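Long-range contacts in phenazine biosynthesis protein, PhzF family (Bacillus anthracis, PDB 3EDN), which is of unproven function but, as a PhzF-family protein with the diaminopimelate epimerase-like fold, probably catalyses an isomerisation step in small-molecule metabolism: residues A[77-82]-A[117-121]; A[6-10]-A[82-87]; A[44-48]-A[70-76]; A[10-16]-A[286-292]. One frame throughout, in Å; residues are numbered along the deposited sequence. Where two conformers were deposited one is given.

Contact 1: A[77-82]-A[117-121]; sequences TVGTIY and TFIKM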
loop_
_atom_site.group_PDB
_atom_site.type_symbol
_atom_site.label_atom_id
_atom_site.label_comp_id
_atom_site.label_asym_id
_atom_site.label_seq_id
_atom_site.Cartn_x
_atom_site.Cartn_y
_atom_site.Cartn_z
ATOM N N THR A 77 10.026 -14.851 -5.999
ATOM C CA THR A 77 8.927 -15.506 -6.692
ATOM C C THR A 77 9.036 -17.025 -6.600
ATOM O O THR A 77 8.066 -17.715 -6.284
ATOM C CB THR A 77 8.869 -15.034 -8.163
ATOM O OG1 THR A 77 8.661 -13.609 -8.179
ATOM C CG2 THR A 77 7.742 -15.717 -8.918
ATOM N N VAL A 78 10.219 -17.559 -6.865
ATOM C CA VAL A 78 10.430 -18.990 -6.700
ATOM C C VAL A 78 10.085 -19.464 -5.280
ATOM O O VAL A 78 9.307 -20.402 -5.117
ATOM C CB VAL A 78 11.872 -19.394 -7.068
ATOM C CG1 VAL A 78 12.211 -20.816 -6.551
ATOM C CG2 VAL A 78 12.083 -19.283 -8.581
ATOM N N GLY A 79 10.653 -18.818 -4.264
ATOM C CA GLY A 79 10.375 -19.245 -2.899
ATOM C C GLY A 79 8.903 -19.116 -2.540
ATOM O O GLY A 79 8.314 -20.002 -1.900
ATOM N N THR A 80 8.293 -18.021 -2.969
ATOM C CA THR A 80 6.901 -17.735 -2.570
ATOM C C THR A 80 5.910 -18.676 -3.245
ATOM O O THR A 80 5.037 -19.251 -2.586
ATOM C CB THR A 80 6.523 -16.270 -2.828
ATOM O OG1 THR A 80 7.394 -15.416 -2.074
ATOM C CG2 THR A 80 5.081 -15.979 -2.419
ATOM N N ILE A 81 6.046 -18.868 -4.554
ATOM C CA ILE A 81 5.139 -19.788 -5.224
ATOM C C ILE A 81 5.380 -21.217 -4.736
ATOM O O ILE A 81 4.434 -21.972 -4.553
ATOM C CB ILE A 81 5.221 -19.696 -6.749
ATOM C CG1 ILE A 81 4.969 -18.262 -7.210
ATOM C CG2 ILE A 81 4.218 -20.664 -7.402
ATOM C CD1 ILE A 81 3.703 -17.644 -6.647
ATOM N N TYR A 82 6.634 -21.607 -4.534
ATOM C CA TYR A 82 6.893 -22.923 -3.960
ATOM C C TYR A 82 6.149 -23.089 -2.615
ATOM O O TYR A 82 5.502 -24.115 -2.358
ATOM C CB TYR A 82 8.398 -23.118 -3.737
ATOM C CG TYR A 82 8.704 -24.460 -3.124
ATOM C CD1 TYR A 82 8.984 -25.574 -3.916
ATOM C CD2 TYR A 82 8.667 -24.628 -1.744
ATOM C CE1 TYR A 82 9.238 -26.813 -3.350
ATOM C CE2 TYR A 82 8.939 -25.867 -1.166
ATOM C CZ TYR A 82 9.210 -26.949 -1.973
ATOM O OH TYR A 82 9.453 -28.161 -1.368
ATOM N N THR A 117 8.874 -29.973 -6.307
ATOM C CA THR A 117 8.193 -28.946 -7.067
ATOM C C THR A 117 9.174 -27.876 -7.526
ATOM O O THR A 117 9.983 -27.371 -6.734
ATOM C CB THR A 117 7.063 -28.316 -6.246
ATOM O OG1 THR A 117 6.020 -29.292 -6.049
ATOM C CG2 THR A 117 6.494 -27.098 -6.960
ATOM N N PHE A 118 9.118 -27.568 -8.819
ATOM C CA PHE A 118 9.937 -26.532 -9.424
ATOM C C PHE A 118 9.060 -25.415 -9.963
ATOM O O PHE A 118 7.982 -25.664 -10.499
ATOM C CB PHE A 118 10.759 -27.146 -10.574
ATOM C CG PHE A 118 12.126 -27.596 -10.162
ATOM C CD1 PHE A 118 12.305 -28.615 -9.227
ATOM C CD2 PHE A 118 13.245 -26.970 -10.680
ATOM C CE1 PHE A 118 13.596 -28.996 -8.844
ATOM C CE2 PHE A 118 14.509 -27.352 -10.309
ATOM C CZ PHE A 118 14.688 -28.354 -9.392
ATOM N N ILE A 119 9.528 -24.185 -9.810
ATOM C CA ILE A 119 8.813 -22.988 -10.256
ATOM C C ILE A 119 9.629 -22.391 -11.398
ATOM O O ILE A 119 10.816 -22.076 -11.213
ATOM C CB ILE A 119 8.735 -21.934 -9.132
ATOM C CG1 ILE A 119 8.155 -22.553 -7.851
ATOM C CG2 ILE A 119 7.945 -20.724 -9.579
ATOM C CD1 ILE A 119 6.845 -23.295 -8.035
ATOM N N LYS A 120 8.987 -22.208 -12.550
ATOM C CA LYS A 120 9.679 -21.827 -13.787
ATOM C C LYS A 120 9.168 -20.478 -14.261
ATOM O O LYS A 120 7.963 -20.232 -14.261
ATOM C CB LYS A 120 9.438 -22.894 -14.857
ATOM C CG LYS A 120 10.169 -22.665 -16.173
ATOM C CD LYS A 120 9.890 -23.848 -17.116
ATOM C CE LYS A 120 10.501 -23.637 -18.487
ATOM N NZ LYS A 120 10.124 -24.763 -19.408
HETATM N N MSE A 121 10.072 -19.598 -14.674
HETATM C CA MSE A 121 9.660 -18.277 -15.143
HETATM C C MSE A 121 10.524 -17.846 -16.317
HETATM O O MSE A 121 11.618 -18.367 -16.510
HETATM C CB MSE A 121 9.721 -17.240 -14.021
HETATM C CG MSE A 121 11.081 -17.025 -13.415
HETATM SE SE MSE A 121 10.959 -16.348 -11.555
HETATM C CE MSE A 121 9.797 -17.736 -10.861
HETATM O O HOH W 1 9.396 -30.387 -3.261
#

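Contact 2: A[6-10]-A[82-87]; sequences VFHYD and YALRER. With SO4 (sulfate ion), chain D.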
loop_
_atom_site.group_PDB
_atom_site.type_symbol
_atom_site.label_atom_id
_atom_site.label_comp_id
_atom_site.label_asym_id
_atom_site.label_seq_id
_atom_site.Cartn_x
_atom_site.Cartn_y
_atom_site.Cartn_z
ATOM N N VAL A 6 5.768 -14.443 9.540
ATOM C CA VAL A 6 6.634 -14.366 8.366
ATOM C C VAL A 6 7.325 -15.707 8.197
ATOM O O VAL A 6 7.808 -16.290 9.152
ATOM C CB VAL A 6 7.676 -13.259 8.546
ATOM C CG1 VAL A 6 8.551 -13.104 7.295
ATOM C CG2 VAL A 6 6.967 -11.942 8.840
ATOM N N PHE A 7 7.368 -16.196 6.959
ATOM C CA PHE A 7 8.093 -17.421 6.662
ATOM C C PHE A 7 9.425 -17.113 6.004
ATOM O O PHE A 7 9.587 -16.107 5.301
ATOM C CB PHE A 7 7.249 -18.342 5.775
ATOM C CG PHE A 7 6.088 -18.950 6.496
ATOM C CD1 PHE A 7 6.182 -20.219 7.032
ATOM C CD2 PHE A 7 4.907 -18.238 6.648
ATOM C CE1 PHE A 7 5.117 -20.774 7.710
ATOM C CE2 PHE A 7 3.851 -18.783 7.333
ATOM C CZ PHE A 7 3.956 -20.058 7.853
ATOM N N HIS A 8 10.390 -17.965 6.295
ATOM C CA HIS A 8 11.677 -17.959 5.627
ATOM C C HIS A 8 11.748 -19.251 4.814
ATOM O O HIS A 8 11.698 -20.342 5.394
ATOM C CB HIS A 8 12.761 -17.934 6.698
ATOM C CG HIS A 8 14.153 -18.133 6.191
ATOM N ND1 HIS A 8 15.233 -18.188 7.045
ATOM C CD2 HIS A 8 14.649 -18.286 4.939
ATOM C CE1 HIS A 8 16.337 -18.381 6.344
ATOM N NE2 HIS A 8 16.012 -18.441 5.065
ATOM N N TYR A 9 11.785 -19.120 3.479
ATOM C CA TYR A 9 12.085 -20.243 2.580
ATOM C C TYR A 9 13.390 -19.907 1.905
ATOM O O TYR A 9 13.659 -18.730 1.643
ATOM C CB TYR A 9 10.990 -20.409 1.501
ATOM C CG TYR A 9 9.829 -21.243 1.972
ATOM C CD1 TYR A 9 9.003 -20.790 2.996
ATOM C CD2 TYR A 9 9.562 -22.493 1.413
ATOM C CE1 TYR A 9 7.947 -21.557 3.452
ATOM C CE2 TYR A 9 8.503 -23.271 1.858
ATOM C CZ TYR A 9 7.690 -22.783 2.879
ATOM O OH TYR A 9 6.645 -23.549 3.345
ATOM N N ASP A 10 14.207 -20.925 1.640
ATOM C CA ASP A 10 15.420 -20.705 0.839
ATOM C C ASP A 10 15.120 -21.107 -0.590
ATOM O O ASP A 10 14.654 -22.219 -0.830
ATOM C CB ASP A 10 16.608 -21.518 1.357
ATOM C CG ASP A 10 17.428 -20.769 2.397
ATOM O OD1 ASP A 10 17.091 -19.617 2.743
ATOM O OD2 ASP A 10 18.425 -21.371 2.845
ATOM N N TYR A 82 6.634 -21.607 -4.534
ATOM C CA TYR A 82 6.893 -22.923 -3.960
ATOM C C TYR A 82 6.149 -23.089 -2.615
ATOM O O TYR A 82 5.502 -24.115 -2.358
ATOM C CB TYR A 82 8.398 -23.118 -3.737
ATOM C CG TYR A 82 8.704 -24.460 -3.124
ATOM C CD1 TYR A 82 8.984 -25.574 -3.916
ATOM C CD2 TYR A 82 8.667 -24.628 -1.744
ATOM C CE1 TYR A 82 9.238 -26.813 -3.350
ATOM C CE2 TYR A 82 8.939 -25.867 -1.166
ATOM C CZ TYR A 82 9.210 -26.949 -1.973
ATOM O OH TYR A 82 9.453 -28.161 -1.368
ATOM N N ALA A 83 6.274 -22.100 -1.735
ATOM C CA ALA A 83 5.615 -22.188 -0.435
ATOM C C ALA A 83 4.097 -22.267 -0.572
ATOM O O ALA A 83 3.446 -23.106 0.066
ATOM C CB ALA A 83 6.018 -21.007 0.420
ATOM N N LEU A 84 3.525 -21.413 -1.411
ATOM C CA LEU A 84 2.068 -21.473 -1.611
ATOM C C LEU A 84 1.636 -22.838 -2.118
ATOM O O LEU A 84 0.664 -23.420 -1.634
ATOM C CB LEU A 84 1.594 -20.391 -2.585
ATOM C CG LEU A 84 1.714 -18.936 -2.144
ATOM C CD1 LEU A 84 1.516 -17.981 -3.298
ATOM C CD2 LEU A 84 0.663 -18.636 -1.067
ATOM N N ARG A 85 2.348 -23.354 -3.105
ATOM C CA ARG A 85 1.981 -24.634 -3.684
ATOM C C ARG A 85 2.119 -25.759 -2.661
ATOM O O ARG A 85 1.183 -26.540 -2.462
ATOM C CB ARG A 85 2.832 -24.898 -4.932
ATOM C CG ARG A 85 2.746 -26.315 -5.476
ATOM C CD ARG A 85 1.533 -26.535 -6.366
ATOM N NE ARG A 85 1.662 -27.824 -7.038
ATOM C CZ ARG A 85 1.191 -28.111 -8.246
ATOM N NH1 ARG A 85 0.532 -27.206 -8.956
ATOM N NH2 ARG A 85 1.388 -29.321 -8.745
ATOM N N GLU A 86 3.270 -25.839 -2.001
ATOM C CA GLU A 86 3.534 -26.943 -1.099
ATOM C C GLU A 86 2.643 -26.911 0.135
ATOM O O GLU A 86 2.424 -27.938 0.765
ATOM C CB GLU A 86 5.016 -26.956 -0.720
ATOM C CG GLU A 86 5.901 -27.331 -1.895
ATOM C CD GLU A 86 5.586 -28.716 -2.427
ATOM O OE1 GLU A 86 4.948 -28.826 -3.500
ATOM O OE2 GLU A 86 5.944 -29.692 -1.746
ATOM N N ARG A 87 2.150 -25.722 0.483
ATOM C CA ARG A 87 1.278 -25.566 1.663
ATOM C C ARG A 87 -0.195 -25.794 1.371
ATOM O O ARG A 87 -1.015 -25.745 2.289
ATOM C CB ARG A 87 1.458 -24.181 2.289
ATOM C CG ARG A 87 2.829 -24.047 2.892
ATOM C CD ARG A 87 3.125 -22.703 3.554
ATOM N NE ARG A 87 4.314 -22.925 4.350
ATOM C CZ ARG A 87 4.300 -23.242 5.645
ATOM N NH1 ARG A 87 3.155 -23.248 6.327
ATOM N NH2 ARG A 87 5.446 -23.494 6.256
HETATM S S SO4 D . 4.464 -25.193 9.147
HETATM O O1 SO4 D . 5.252 -25.805 8.086
HETATM O O2 SO4 D . 3.120 -25.754 9.175
HETATM O O3 SO4 D . 5.094 -25.477 10.437
HETATM O O4 SO4 D . 4.382 -23.754 8.957
#

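Contact 3: A[44-48]-A[70-76]; sequences GFNET and MDLCGHG. With SO4 (sulfate ion), chain C.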
loop_
_atom_site.group_PDB
_atom_site.type_symbol
_atom_site.label_atom_id
_atom_site.label_comp_id
_atom_site.label_asym_id
_atom_site.label_seq_id
_atom_site.Cartn_x
_atom_site.Cartn_y
_atom_site.Cartn_z
ATOM N N GLY A 44 14.694 -8.234 7.819
ATOM C CA GLY A 44 16.120 -8.029 7.581
ATOM C C GLY A 44 16.760 -8.989 6.597
ATOM O O GLY A 44 17.994 -9.018 6.477
ATOM N N PHE A 45 15.950 -9.790 5.903
ATOM C CA PHE A 45 16.474 -10.610 4.811
ATOM C C PHE A 45 16.705 -9.739 3.593
ATOM O O PHE A 45 16.185 -8.634 3.507
ATOM C CB PHE A 45 15.515 -11.726 4.393
ATOM C CG PHE A 45 15.191 -12.716 5.469
ATOM C CD1 PHE A 45 15.894 -12.773 6.669
ATOM C CD2 PHE A 45 14.157 -13.619 5.256
ATOM C CE1 PHE A 45 15.552 -13.723 7.654
ATOM C CE2 PHE A 45 13.815 -14.558 6.219
ATOM C CZ PHE A 45 14.514 -14.613 7.418
ATOM N N ASN A 46 17.447 -10.253 2.622
ATOM C CA ASN A 46 17.673 -9.522 1.386
ATOM C C ASN A 46 16.371 -9.079 0.719
ATOM O O ASN A 46 16.318 -8.021 0.080
ATOM C CB ASN A 46 18.536 -10.346 0.423
ATOM C CG ASN A 46 17.865 -11.617 0.009
ATOM O OD1 ASN A 46 18.017 -12.663 0.657
ATOM N ND2 ASN A 46 17.101 -11.544 -1.055
ATOM N N GLU A 47 15.320 -9.894 0.863
ATOM C CA GLU A 47 14.024 -9.565 0.280
ATOM C C GLU A 47 12.926 -10.334 0.996
ATOM O O GLU A 47 13.133 -11.474 1.435
ATOM C CB GLU A 47 14.014 -9.879 -1.221
ATOM C CG GLU A 47 12.752 -9.461 -1.973
ATOM C CD GLU A 47 11.676 -10.537 -2.009
ATOM O OE1 GLU A 47 11.925 -11.706 -1.623
ATOM O OE2 GLU A 47 10.549 -10.178 -2.419
ATOM N N THR A 48 11.772 -9.672 1.129
ATOM C CA THR A 48 10.528 -10.256 1.667
ATOM C C THR A 48 9.407 -9.949 0.678
ATOM O O THR A 48 9.264 -8.798 0.242
ATOM C CB THR A 48 10.190 -9.685 3.058
ATOM O OG1 THR A 48 11.220 -10.055 3.970
ATOM C CG2 THR A 48 8.875 -10.247 3.583
HETATM N N MSE A 70 10.943 -3.385 -4.777
HETATM C CA MSE A 70 11.471 -3.807 -6.080
HETATM C C MSE A 70 10.311 -4.156 -6.996
HETATM O O MSE A 70 9.320 -4.731 -6.548
HETATM C CB MSE A 70 12.347 -5.065 -5.953
HETATM C CG MSE A 70 13.118 -5.202 -4.651
HETATM SE SE MSE A 70 14.338 -6.730 -4.754
HETATM C CE MSE A 70 15.413 -6.001 -6.156
ATOM N N ASP A 71 10.435 -3.872 -8.283
ATOM C CA ASP A 71 9.372 -4.261 -9.207
ATOM C C ASP A 71 9.294 -5.778 -9.419
ATOM O O ASP A 71 8.210 -6.329 -9.631
ATOM C CB ASP A 71 9.544 -3.585 -10.567
ATOM C CG ASP A 71 9.087 -2.134 -10.576
ATOM O OD1 ASP A 71 8.619 -1.622 -9.535
ATOM O OD2 ASP A 71 9.219 -1.503 -11.649
ATOM N N LEU A 72 10.450 -6.439 -9.364
ATOM C CA LEU A 72 10.560 -7.871 -9.609
ATOM C C LEU A 72 11.587 -8.472 -8.676
ATOM O O LEU A 72 12.556 -7.813 -8.288
ATOM C CB LEU A 72 11.074 -8.124 -11.025
ATOM C CG LEU A 72 10.183 -7.743 -12.186
ATOM C CD1 LEU A 72 10.937 -8.001 -13.485
ATOM C CD2 LEU A 72 8.878 -8.540 -12.119
ATOM N N CYS A 73 11.394 -9.740 -8.335
ATOM C CA CYS A 73 12.416 -10.487 -7.618
ATOM C C CYS A 73 12.271 -11.964 -7.927
ATOM O O CYS A 73 11.345 -12.626 -7.437
ATOM C CB CYS A 73 12.339 -10.249 -6.111
ATOM S SG CYS A 73 13.522 -11.246 -5.212
ATOM N N GLY A 74 13.185 -12.495 -8.728
ATOM C CA GLY A 74 13.052 -13.863 -9.199
ATOM C C GLY A 74 13.112 -14.894 -8.078
ATOM O O GLY A 74 12.260 -15.779 -8.007
ATOM N N HIS A 75 14.119 -14.817 -7.218
ATOM C CA HIS A 75 14.229 -15.816 -6.157
ATOM C C HIS A 75 13.063 -15.726 -5.165
ATOM O O HIS A 75 12.619 -16.744 -4.627
ATOM C CB HIS A 75 15.609 -15.824 -5.467
ATOM C CG HIS A 75 15.786 -14.781 -4.407
ATOM N ND1 HIS A 75 16.168 -13.489 -4.693
ATOM C CD2 HIS A 75 15.689 -14.859 -3.055
ATOM C CE1 HIS A 75 16.277 -12.808 -3.564
ATOM N NE2 HIS A 75 15.983 -13.615 -2.559
ATOM N N GLY A 76 12.552 -14.515 -4.954
ATOM C CA GLY A 76 11.390 -14.329 -4.073
ATOM C C GLY A 76 10.153 -14.957 -4.688
ATOM O O GLY A 76 9.334 -15.556 -4.001
HETATM S S SO4 C . 17.555 -13.424 -7.973
HETATM O O1 SO4 C . 16.296 -12.978 -7.384
HETATM O O2 SO4 C . 17.990 -14.739 -7.531
HETATM O O3 SO4 C . 17.464 -13.331 -9.397
HETATM O O4 SO4 C . 18.560 -12.431 -7.576
#

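Contact 4: A[10-16]-A[286-292]; sequences DAFTNKP and AGTAVYV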
loop_
_atom_site.group_PDB
_atom_site.type_symbol
_atom_site.label_atom_id
_atom_site.label_comp_id
_atom_site.label_asym_id
_atom_site.label_seq_id
_atom_site.Cartn_x
_atom_site.Cartn_y
_atom_site.Cartn_z
ATOM N N ASP A 10 14.207 -20.925 1.640
ATOM C CA ASP A 10 15.420 -20.705 0.839
ATOM C C ASP A 10 15.120 -21.107 -0.590
ATOM O O ASP A 10 14.654 -22.219 -0.830
ATOM C CB ASP A 10 16.608 -21.518 1.357
ATOM C CG ASP A 10 17.428 -20.769 2.397
ATOM O OD1 ASP A 10 17.091 -19.617 2.743
ATOM O OD2 ASP A 10 18.425 -21.371 2.845
ATOM N N ALA A 11 15.345 -20.187 -1.526
ATOM C CA ALA A 11 15.137 -20.467 -2.955
ATOM C C ALA A 11 16.358 -21.136 -3.594
ATOM O O ALA A 11 17.509 -20.919 -3.164
ATOM C CB ALA A 11 14.815 -19.187 -3.699
ATOM N N PHE A 12 16.096 -21.923 -4.642
ATOM C CA PHE A 12 17.133 -22.595 -5.449
ATOM C C PHE A 12 17.937 -23.623 -4.655
ATOM O O PHE A 12 19.143 -23.818 -4.883
ATOM C CB PHE A 12 18.075 -21.583 -6.116
ATOM C CG PHE A 12 17.379 -20.566 -6.978
ATOM C CD1 PHE A 12 16.582 -20.966 -8.044
ATOM C CD2 PHE A 12 17.571 -19.206 -6.769
ATOM C CE1 PHE A 12 15.943 -20.017 -8.862
ATOM C CE2 PHE A 12 16.940 -18.277 -7.566
ATOM C CZ PHE A 12 16.147 -18.678 -8.619
ATOM N N THR A 13 17.274 -24.284 -3.716
ATOM C CA THR A 13 17.884 -25.386 -2.991
ATOM C C THR A 13 16.804 -26.312 -2.447
ATOM O O THR A 13 15.628 -25.933 -2.357
ATOM C CB THR A 13 18.765 -24.877 -1.820
ATOM O OG1 THR A 13 19.578 -25.938 -1.319
ATOM C CG2 THR A 13 17.894 -24.352 -0.685
ATOM N N ASN A 14 17.215 -27.533 -2.092
ATOM C CA ASN A 14 16.297 -28.466 -1.452
ATOM C C ASN A 14 16.682 -28.708 -0.001
ATOM O O ASN A 14 16.026 -29.477 0.700
ATOM C CB ASN A 14 16.195 -29.786 -2.227
ATOM C CG ASN A 14 17.549 -30.393 -2.522
ATOM O OD1 ASN A 14 18.565 -29.993 -1.950
ATOM N ND2 ASN A 14 17.569 -31.373 -3.427
ATOM N N LYS A 15 17.711 -28.004 0.471
ATOM C CA LYS A 15 18.120 -28.141 1.878
ATOM C C LYS A 15 18.104 -26.829 2.639
ATOM O O LYS A 15 18.637 -25.835 2.165
ATOM C CB LYS A 15 19.486 -28.815 1.966
ATOM C CG LYS A 15 19.439 -30.249 1.444
ATOM C CD LYS A 15 20.604 -31.072 1.898
ATOM C CE LYS A 15 20.548 -32.458 1.268
ATOM N NZ LYS A 15 19.546 -33.296 1.942
ATOM N N PRO A 16 17.463 -26.809 3.826
ATOM C CA PRO A 16 17.395 -25.578 4.626
ATOM C C PRO A 16 18.788 -24.959 4.813
ATOM O O PRO A 16 19.777 -25.685 5.024
ATOM C CB PRO A 16 16.836 -26.075 5.971
ATOM C CG PRO A 16 16.100 -27.324 5.645
ATOM C CD PRO A 16 16.817 -27.943 4.498
ATOM N N ALA A 286 14.290 -22.144 -13.651
ATOM C CA ALA A 286 13.425 -22.815 -12.690
ATOM C C ALA A 286 14.227 -23.194 -11.468
ATOM O O ALA A 286 15.415 -23.506 -11.556
ATOM C CB ALA A 286 12.789 -24.057 -13.301
ATOM N N GLY A 287 13.561 -23.215 -10.321
ATOM C CA GLY A 287 14.226 -23.655 -9.126
ATOM C C GLY A 287 13.216 -24.292 -8.206
ATOM O O GLY A 287 11.999 -24.087 -8.340
ATOM N N THR A 288 13.724 -25.098 -7.290
ATOM C CA THR A 288 12.909 -25.548 -6.187
ATOM C C THR A 288 13.222 -24.650 -4.992
ATOM O O THR A 288 13.983 -23.684 -5.110
ATOM C CB THR A 288 13.107 -27.057 -5.868
ATOM O OG1 THR A 288 12.048 -27.503 -4.999
ATOM C CG2 THR A 288 14.457 -27.317 -5.221
ATOM N N ALA A 289 12.606 -24.943 -3.852
ATOM C CA ALA A 289 12.839 -24.163 -2.629
ATOM C C ALA A 289 12.538 -25.049 -1.438
ATOM O O ALA A 289 12.077 -26.186 -1.583
ATOM C CB ALA A 289 11.959 -22.910 -2.599
ATOM N N VAL A 290 12.785 -24.523 -0.244
ATOM C CA VAL A 290 12.603 -25.319 0.966
ATOM C C VAL A 290 12.258 -24.420 2.152
ATOM O O VAL A 290 12.818 -23.339 2.299
ATOM C CB VAL A 290 13.858 -26.186 1.272
ATOM C CG1 VAL A 290 15.046 -25.319 1.646
ATOM C CG2 VAL A 290 13.583 -27.187 2.364
ATOM N N TYR A 291 11.319 -24.881 2.977
ATOM C CA TYR A 291 10.984 -24.221 4.243
ATOM C C TYR A 291 12.209 -24.167 5.143
ATOM O O TYR A 291 12.917 -25.171 5.292
ATOM C CB TYR A 291 9.901 -25.048 4.945
ATOM C CG TYR A 291 9.623 -24.629 6.376
ATOM C CD1 TYR A 291 8.683 -23.632 6.658
ATOM C CD2 TYR A 291 10.299 -25.212 7.442
ATOM C CE1 TYR A 291 8.420 -23.240 7.965
ATOM C CE2 TYR A 291 10.055 -24.818 8.754
ATOM C CZ TYR A 291 9.091 -23.848 9.001
ATOM O OH TYR A 291 8.832 -23.447 10.313
ATOM N N VAL A 292 12.433 -23.002 5.751
ATOM C CA VAL A 292 13.484 -22.867 6.746
ATOM C C VAL A 292 12.893 -22.631 8.146
ATOM O O VAL A 292 13.136 -23.421 9.081
ATOM C CB VAL A 292 14.516 -21.784 6.384
ATOM C CG1 VAL A 292 15.577 -21.712 7.463
ATOM C CG2 VAL A 292 15.145 -22.108 5.022
#

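Contact 1: A[77-82]-A[117-121]
I119 packs its side chain against the flank of helix residues 77-82, with T117 and M121 extending the contact along the strand. The apolar packing centres on I119. Its CG1 rests against the helix backbone, 3.7 Å from V78 O. Its CD1 goes on to I81 CG2 at 3.8 Å, where the two isoleucine side chains run at about a right angle. M121 is a selenomethionine. Its CG stands between the backbone N and the carbonyl carbon (chi1 61°), and its chain bends at chi3, which brings CE to T77 and V78. M121 CE is 3.5 Å from T77 CG2, closer than two carbons usually come. M121 CE also lies 3.6 Å from V78 CG2.

The polar contacts gather at Y82. Its CG is anti to the backbone N (chi1 179°), and the ring reaches out to T117. T117 O lies near the ring plane at the edge, 3.5 Å from Y82 CD1. No direct hydrogen bond joins the two segments. A water bridges them instead, 2.9 Å from Y82 OH and 3.1 Å from T117 N, and it accepts from that N. T117 OG1 is bonded to E86, and T77 OG1 to Y63.

The axis of helix segment 77-82 makes 134° with the direction of strand segment 117-121. Strand 117-122 lies between strands 103-111 and 282-298, pairing through F118 with G110 and I119 with G287. I81 also packs on I98 and I109, so strands 95-100 and 103-111 continue the wall around helix 74-86.

Contact 2: A[6-10]-A[82-87]
Y9 and F7 on strand 3-11 face A83, near the C-terminal end of helix 74-86, and R87, next to that end. The strands of this diaminopimelate epimerase-like lobe wrap around the helix. The Y9 ring lies with one face to the helix. A83 CB sits over its centre in a CH-pi contact, 3.5 Å from the ring centroid and 14° off the normal. Y82 offers its ring edge to Y9, with Y82 CD2 3.9 Å from Y9 CE2.

R87 stretches to the phenol. Its chain is extended from CG to NE, and NE gives a hydrogen bond of 2.6 Å to Y9 OH. The bond lies close to the guanidinium plane, which stands 78° from the Y9 ring. A second, weak bond runs from NH2 to the same hydroxyl. F7 approaches the guanidinium differently: its CE1 comes over one face, 3.1 Å from R87 NH2, with the planes 53° apart. Y9 thus holds the group at its edge by hydrogen bonds, while F7 packs on one face.

A sulfate, probably from the crystallisation liquor, lies at the neighbouring edge of the guanidinium, between NH1 and NH2. Its O4 accepts from both R87 NH1 and R87 NH2, each at 2.9 Å.

Contact 3: A[44-48]-A[70-76]
E47 reaches across to C73 and G76 at the start of helix 74-86, the central helix of one lobe of the diaminopimelate epimerase-like fold. C73 is the N-cap of that helix, and its SG takes a weak bond from G76 N at 3.4 Å. E47 CB points to this helix end and lies 4.4 Å from H75 CE1. CG is anti to the backbone N (chi1 -175°), which sends the chain toward C73. There E47 CG packs 3.8 Å from C73 SG and also comes near the selenium of M70, a selenomethionine. The chain then bends at chi2, and CD stays beside the same sulfur. At the tip the two oxygens part company. OE1 lies 3.6 Å from G76 CA, in the place a CB would take. OE2 is hydrogen-bonded to S49 OG, which ties the carboxylate to strand 48-52, which follows. Y63 packs on both E47 and C73.

The helix end also binds a sulfate, probably from the crystallisation liquor. The ion is held by G230 N and T231 N as well, at the start of helix 230-244. Two helix starts therefore converge on one anion, consistent with the substrate pocket that this fold forms between its lobes. H75 grips the ion twice through O1. H75 N bonds to it almost straight (169°), and H75 ND1 donates to it at 2.7 Å.

Contact 4: A[10-16]-A[286-292]
F12 turns the edge of its ring to G287, with G287 CA 3.7 Å from F12 CD1 and A286 O also near the ring plane. Further side chains packing on F12 are V268, V228 and H75. The ring sits where the N-terminal strand leaves its antiparallel pairing with the C-terminal strand, a pairing that joins the two ends of the chain within one lobe of the diaminopimelate epimerase-like fold.

D10 and V290 form a hydrogen-bonded pair. D10 N donates to V290 O at 2.9 Å, in the carbonyl plane, and V290 N returns a bond to D10 O. A11 and A289 follow as a non-hydrogen-bonded pair. Beside them A289 CA makes a CA-H...O contact with D10 O at 3.2 Å. F12 N then bonds to T288 O at 2.8 Å, so the backbones stay joined as F12 takes up positive phi (64°) and the chain turns away.

The loop after F12 folds back over V290. V290 CG1 stands between the backbone N and the carbonyl carbon (chi1 67°), and packs against K15 C and T13 CG2. V290 CG2 meets P16 CD at 3.9 Å. V292 CG2 lies against D10 CG at 3.7 Å, while the D10 carboxylate is bonded elsewhere, OD1 to H8 NE2 and OD2 to G19 N. T13 OG1 is bonded to D265 O. T288 OG1 is bonded to T117 O. The methyl of T288 turns to the loop, with CG2 3.4 Å from T13 O.

Overall arrangement
From the N terminus, strand 3-11 opens contact 2 and then, through the shared D10, contact 4. Contact 3 opens at 44-48 and closes first, at 70-76, wholly within the span of contact 2. Contact 1 opens next at 77-82. Contact 2 closes at 82-87, sharing Y82, so contacts 1 and 2 cross. Contact 1 closes at 117-121. Contact 4 closes last, at 286-292, so its long loop encloses contacts 1 and 3 and crosses contact 2. Contacts 1, 2 and 3 tie helix 74-86 to strand 117-122, strand 3-11 and the 44-48 loop. Contact 4 joins both chain ends, and strand 282-298 pairs with strands 3-11 and 117-122.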